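Local coordinates for conserved hypothetical protein (PDB 2HQY) that is of unknown function but binds coenzyme A and is probably an acyl- or aminoacyl-transferase related to the phosphatidylglycerol lysyltransferases, at residues 90-104 against 286-298. Residues are numbered along the deposited sequence; the frame is centred on the assembly and turned at random.
Sequences NFCMLGVCSNMRADL and TILEKYMACLKDH
Cys-92 faces Cys-294 in a non-hydrogen-bonded pair where strand 92-96 runs antiparallel to strand 291-295, their axes 168° apart; Met-93 pairs with Ala-293 and, past a beta bulge at Leu-94 and Gly-95, Val-96 with Tyr-291. The bulge is bridged by a water that accepts from Gly-95 N and donates to Tyr-291 O, while Gly-95 takes a positive phi, a backbone shape that glycine adopts easily. On one face a disulfide joins Cys-92 SG to Cys-294 SG at 2.2 Å. Beside it Leu-94 and Met-292 lie alongside each other, pointing the same way, with Leu-94 CD2 4.0 Å from Met-292 SD. On the other face Ala-293 CB meets Val-96 CG2 at 4.1 Å and Leu-104 CD1 at 4.2 Å, so the small alanine sits beneath helix 98-104. Arg-101, extended from CG to NE, lays its CD over the centre of the Tyr-291 ring, 4.3 Å from the centroid, a CH-pi contact; the guanidinium of Arg-101 is turned 40° from the ring plane. Val-96 O lies at the ring's edge and accepts from Tyr-291 N at 2.7 Å. Leu-295 N continues the pairing to Phe-91 O at 2.9 Å; beside it, in one of two modelled conformers, a chi1 of -167° swings Asn-90 ND2 across to a lone pair of Leu-295 O at 3.0 Å. Strand 61-69 flanks 92-96 on its other edge, and Phe-114 of strand 112-116 also packs on Ala-293 and Arg-101. The disulfide thus fixes the two strands covalently at a non-hydrogen-bonded pair, with main-chain bonds continuing on both sides.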
loop_
_atom_site.group_PDB
_atom_site.type_symbol
_atom_site.label_atom_id
_atom_site.label_comp_id
_atom_site.label_asym_id
_atom_site.label_seq_id
_atom_site.Cartn_x
_atom_site.Cartn_y
_atom_site.Cartn_z
ATOM N N ASN A 90 -21.307 6.307 -6.467
ATOM C CA ASN A 90 -21.732 6.070 -7.832
ATOM C C ASN A 90 -20.771 5.065 -8.470
ATOM O O ASN A 90 -19.637 4.890 -8.004
ATOM C CB ASN A 90 -21.779 7.370 -8.640
ATOM C CG ASN A 90 -22.506 7.201 -9.964
ATOM O OD1 ASN A 90 -23.498 6.477 -10.048
ATOM N ND2 ASN A 90 -22.008 7.856 -11.007
ATOM N N PHE A 91 -21.240 4.381 -9.506
ATOM C CA PHE A 91 -20.385 3.453 -10.245
ATOM C C PHE A 91 -19.650 4.210 -11.358
ATOM O O PHE A 91 -20.284 4.867 -12.211
ATOM C CB PHE A 91 -21.204 2.291 -10.820
ATOM C CG PHE A 91 -20.403 1.338 -11.658
ATOM C CD1 PHE A 91 -19.452 0.497 -11.073
ATOM C CD2 PHE A 91 -20.597 1.269 -13.039
ATOM C CE1 PHE A 91 -18.708 -0.396 -11.858
ATOM C CE2 PHE A 91 -19.872 0.380 -13.844
ATOM C CZ PHE A 91 -18.920 -0.468 -13.260
ATOM N N CYS A 92 -18.317 4.118 -11.334
ATOM C CA CYS A 92 -17.459 4.703 -12.359
ATOM C C CYS A 92 -16.406 3.682 -12.726
ATOM O O CYS A 92 -15.811 3.033 -11.832
ATOM C CB CYS A 92 -16.760 5.968 -11.857
ATOM S SG CYS A 92 -17.864 7.374 -11.606
ATOM N N MET A 93 -16.174 3.561 -14.030
ATOM C CA MET A 93 -15.149 2.661 -14.569
ATOM C C MET A 93 -14.073 3.459 -15.240
ATOM O O MET A 93 -14.357 4.502 -15.858
ATOM C CB MET A 93 -15.734 1.717 -15.620
ATOM C CG MET A 93 -16.217 0.398 -15.124
ATOM S SD MET A 93 -16.881 -0.605 -16.490
ATOM C CE MET A 93 -18.040 0.494 -17.295
ATOM N N LEU A 94 -12.841 2.946 -15.129
ATOM C CA LEU A 94 -11.645 3.535 -15.743
ATOM C C LEU A 94 -11.100 2.649 -16.868
ATOM O O LEU A 94 -11.508 1.475 -17.012
ATOM C CB LEU A 94 -10.569 3.741 -14.694
ATOM C CG LEU A 94 -10.855 4.697 -13.550
ATOM C CD1 LEU A 94 -9.646 4.754 -12.628
ATOM C CD2 LEU A 94 -11.213 6.096 -14.035
ATOM N N GLY A 95 -10.218 3.233 -17.695
ATOM C CA GLY A 95 -9.493 2.497 -18.755
ATOM C C GLY A 95 -10.377 2.000 -19.872
ATOM O O GLY A 95 -10.052 1.025 -20.577
ATOM N N VAL A 96 -11.509 2.669 -20.044
ATOM C CA VAL A 96 -12.421 2.335 -21.106
ATOM C C VAL A 96 -11.800 2.924 -22.366
ATOM O O VAL A 96 -11.753 4.149 -22.549
ATOM C CB VAL A 96 -13.816 2.906 -20.826
ATOM C CG1 VAL A 96 -14.797 2.557 -21.942
ATOM C CG2 VAL A 96 -14.305 2.403 -19.470
ATOM N N CYS A 97 -11.267 2.059 -23.220
ATOM C CA CYS A 97 -10.696 2.539 -24.477
ATOM C C CYS A 97 -11.832 2.785 -25.461
ATOM O O CYS A 97 -12.980 2.406 -25.200
ATOM C CB CYS A 97 -9.661 1.561 -25.037
ATOM S SG CYS A 97 -10.291 -0.086 -25.349
ATOM N N SER A 98 -11.505 3.431 -26.576
ATOM C CA SER A 98 -12.477 3.834 -27.583
ATOM C C SER A 98 -13.330 2.637 -28.029
ATOM O O SER A 98 -14.559 2.738 -28.114
ATOM C CB SER A 98 -11.749 4.460 -28.769
ATOM O OG SER A 98 -12.180 5.794 -28.973
ATOM N N ASN A 99 -12.669 1.503 -28.273
ATOM C CA ASN A 99 -13.357 0.257 -28.614
ATOM C C ASN A 99 -14.236 -0.283 -27.488
ATOM O O ASN A 99 -15.359 -0.715 -27.746
ATOM C CB ASN A 99 -12.374 -0.823 -29.050
ATOM C CG ASN A 99 -13.073 -2.021 -29.670
ATOM O OD1 ASN A 99 -13.747 -1.897 -30.697
ATOM N ND2 ASN A 99 -12.927 -3.186 -29.045
ATOM N N MET A 100 -13.729 -0.262 -26.251
ATOM C CA MET A 100 -14.511 -0.723 -25.095
ATOM C C MET A 100 -15.728 0.175 -24.854
ATOM O O MET A 100 -16.783 -0.300 -24.429
ATOM C CB MET A 100 -13.650 -0.830 -23.824
ATOM C CG MET A 100 -12.512 -1.845 -23.912
ATOM S SD MET A 100 -12.997 -3.581 -23.962
ATOM C CE MET A 100 -11.767 -4.272 -25.080
ATOM N N ARG A 101 -15.566 1.469 -25.134
ATOM C CA ARG A 101 -16.659 2.439 -25.049
ATOM C C ARG A 101 -17.781 2.081 -26.017
ATOM O O ARG A 101 -18.957 2.203 -25.678
ATOM C CB ARG A 101 -16.150 3.859 -25.321
ATOM C CG ARG A 101 -17.248 4.894 -25.460
ATOM C CD ARG A 101 -16.704 6.291 -25.700
ATOM N NE ARG A 101 -17.758 7.283 -25.491
ATOM C CZ ARG A 101 -17.708 8.553 -25.891
ATOM N NH1 ARG A 101 -16.650 9.013 -26.540
ATOM N NH2 ARG A 101 -18.727 9.364 -25.645
ATOM N N ALA A 102 -17.408 1.636 -27.214
ATOM C CA ALA A 102 -18.376 1.216 -28.228
ATOM C C ALA A 102 -19.160 -0.014 -27.770
ATOM O O ALA A 102 -20.366 -0.120 -28.003
ATOM C CB ALA A 102 -17.668 0.938 -29.551
ATOM N N ASP A 103 -18.457 -0.930 -27.103
ATOM C CA ASP A 103 -19.053 -2.149 -26.560
ATOM C C ASP A 103 -20.099 -1.804 -25.499
ATOM O O ASP A 103 -21.196 -2.380 -25.483
ATOM C CB ASP A 103 -17.962 -3.050 -25.958
ATOM C CG ASP A 103 -16.903 -3.469 -26.979
ATOM O OD1 ASP A 103 -17.237 -3.676 -28.169
ATOM O OD2 ASP A 103 -15.725 -3.608 -26.579
ATOM N N LEU A 104 -19.745 -0.855 -24.633
ATOM C CA LEU A 104 -20.610 -0.403 -23.542
ATOM C C LEU A 104 -21.885 0.246 -24.030
ATOM O O LEU A 104 -22.965 0.004 -23.477
ATOM C CB LEU A 104 -19.883 0.604 -22.669
ATOM C CG LEU A 104 -18.964 0.060 -21.599
ATOM C CD1 LEU A 104 -18.279 1.247 -20.946
ATOM C CD2 LEU A 104 -19.761 -0.765 -20.583
ATOM N N THR A 286 -0.006 5.036 -32.055
ATOM C CA THR A 286 -1.311 5.180 -31.423
ATOM C C THR A 286 -1.164 5.992 -30.156
ATOM O O THR A 286 -0.216 5.790 -29.391
ATOM C CB THR A 286 -1.891 3.806 -31.018
ATOM O OG1 THR A 286 -2.165 3.046 -32.192
ATOM C CG2 THR A 286 -3.192 3.958 -30.211
ATOM N N ILE A 287 -2.089 6.922 -29.949
ATOM C CA ILE A 287 -2.234 7.540 -28.642
ATOM C C ILE A 287 -3.536 6.983 -28.072
ATOM O O ILE A 287 -4.636 7.265 -28.584
ATOM C CB ILE A 287 -2.182 9.076 -28.737
ATOM C CG1 ILE A 287 -0.757 9.495 -29.142
ATOM C CG2 ILE A 287 -2.559 9.706 -27.394
ATOM C CD1 ILE A 287 -0.680 10.895 -29.602
ATOM N N LEU A 288 -3.389 6.118 -27.075
ATOM C CA LEU A 288 -4.485 5.305 -26.583
ATOM C C LEU A 288 -5.252 6.093 -25.527
ATOM O O LEU A 288 -4.823 6.184 -24.395
ATOM C CB LEU A 288 -3.935 3.990 -26.002
ATOM C CG LEU A 288 -4.948 2.930 -25.543
ATOM C CD1 LEU A 288 -5.739 2.309 -26.714
ATOM C CD2 LEU A 288 -4.232 1.857 -24.719
ATOM N N GLU A 289 -6.375 6.688 -25.909
ATOM C CA GLU A 289 -7.190 7.453 -24.960
ATOM C C GLU A 289 -7.874 6.546 -23.955
ATOM O O GLU A 289 -8.174 5.391 -24.255
ATOM C CB GLU A 289 -8.240 8.281 -25.718
ATOM C CG GLU A 289 -7.646 8.994 -26.895
ATOM C CD GLU A 289 -8.693 9.421 -27.907
ATOM O OE1 GLU A 289 -9.638 8.634 -28.200
ATOM O OE2 GLU A 289 -8.561 10.554 -28.404
ATOM N N LYS A 290 -8.112 7.066 -22.756
ATOM C CA LYS A 290 -8.741 6.279 -21.710
ATOM C C LYS A 290 -9.913 7.055 -21.171
ATOM O O LYS A 290 -9.757 8.203 -20.721
ATOM C CB LYS A 290 -7.768 5.987 -20.587
ATOM C CG LYS A 290 -6.518 5.263 -21.046
ATOM C CD LYS A 290 -5.588 5.003 -19.878
ATOM C CE LYS A 290 -4.290 4.442 -20.389
ATOM N NZ LYS A 290 -3.279 4.352 -19.281
ATOM N N TYR A 291 -11.088 6.448 -21.257
ATOM C CA TYR A 291 -12.293 7.111 -20.772
ATOM C C TYR A 291 -12.643 6.722 -19.361
ATOM O O TYR A 291 -12.341 5.622 -18.903
ATOM C CB TYR A 291 -13.493 6.865 -21.706
ATOM C CG TYR A 291 -13.314 7.518 -23.043
ATOM C CD1 TYR A 291 -13.898 8.757 -23.318
ATOM C CD2 TYR A 291 -12.545 6.911 -24.030
ATOM C CE1 TYR A 291 -13.715 9.366 -24.548
ATOM C CE2 TYR A 291 -12.350 7.506 -25.247
ATOM C CZ TYR A 291 -12.930 8.732 -25.503
ATOM O OH TYR A 291 -12.734 9.305 -26.723
ATOM N N MET A 292 -13.279 7.651 -18.665
ATOM C CA MET A 292 -13.984 7.289 -17.455
ATOM C C MET A 292 -15.463 7.215 -17.828
ATOM O O MET A 292 -16.005 8.132 -18.465
ATOM C CB MET A 292 -13.715 8.277 -16.320
ATOM C CG MET A 292 -14.546 7.980 -15.040
ATOM S SD MET A 292 -14.001 8.862 -13.558
ATOM C CE MET A 292 -14.889 10.388 -13.744
ATOM N N ALA A 293 -16.093 6.104 -17.463
ATOM C CA ALA A 293 -17.510 5.871 -17.720
ATOM C C ALA A 293 -18.203 5.839 -16.364
ATOM O O ALA A 293 -17.964 4.927 -15.552
ATOM C CB ALA A 293 -17.706 4.554 -18.458
ATOM N N CYS A 294 -19.028 6.833 -16.119
ATOM C CA CYS A 294 -19.799 6.923 -14.902
ATOM C C CYS A 294 -21.303 6.746 -15.164
ATOM O O CYS A 294 -21.837 7.303 -16.079
ATOM C CB CYS A 294 -19.539 8.227 -14.189
ATOM S SG CYS A 294 -17.911 8.396 -13.504
ATOM N N LEU A 295 -21.938 5.940 -14.340
ATOM C CA LEU A 295 -23.338 5.640 -14.504
ATOM C C LEU A 295 -24.073 6.937 -14.313
ATOM O O LEU A 295 -23.813 7.631 -13.386
ATOM C CB LEU A 295 -23.757 4.656 -13.436
ATOM C CG LEU A 295 -24.927 3.759 -13.671
ATOM C CD1 LEU A 295 -24.853 3.099 -14.967
ATOM C CD2 LEU A 295 -25.094 2.799 -12.578
ATOM N N LYS A 296 -24.966 7.271 -15.231
ATOM C CA LYS A 296 -25.848 8.426 -15.105
ATOM C C LYS A 296 -26.945 8.113 -14.111
ATOM O O LYS A 296 -27.624 7.155 -14.284
ATOM C CB LYS A 296 -26.500 8.694 -16.452
ATOM C CG LYS A 296 -25.628 9.391 -17.391
ATOM C CD LYS A 296 -26.394 10.332 -18.267
ATOM C CE LYS A 296 -27.191 9.596 -19.286
ATOM N NZ LYS A 296 -26.849 10.056 -20.608
ATOM N N ASP A 297 -27.081 8.920 -13.065
ATOM C CA ASP A 297 -27.768 8.527 -11.838
ATOM C C ASP A 297 -27.474 7.086 -11.497
ATOM O O ASP A 297 -26.382 6.755 -11.044
ATOM C CB ASP A 297 -27.355 9.434 -10.659
ATOM C CG ASP A 297 -28.544 9.932 -9.831
ATOM O OD1 ASP A 297 -29.278 9.115 -9.246
ATOM O OD2 ASP A 297 -28.740 11.152 -9.762
ATOM N N HIS A 298 -28.473 6.235 -11.714
ATOM C CA HIS A 298 -28.415 4.855 -11.302
ATOM C C HIS A 298 -29.519 3.971 -11.872
ATOM O O HIS A 298 -29.253 2.973 -12.559
ATOM C CB HIS A 298 -28.376 4.785 -9.800
ATOM C CG HIS A 298 -28.131 3.418 -9.264
ATOM N ND1 HIS A 298 -26.913 3.034 -8.771
ATOM C CD2 HIS A 298 -28.949 2.355 -9.119
ATOM C CE1 HIS A 298 -26.988 1.792 -8.349
ATOM N NE2 HIS A 298 -28.213 1.358 -8.544
HETATM O O HOH W 1 -9.611 5.754 -17.492
HETATM O O HOH W 2 -8.533 4.389 -26.785
#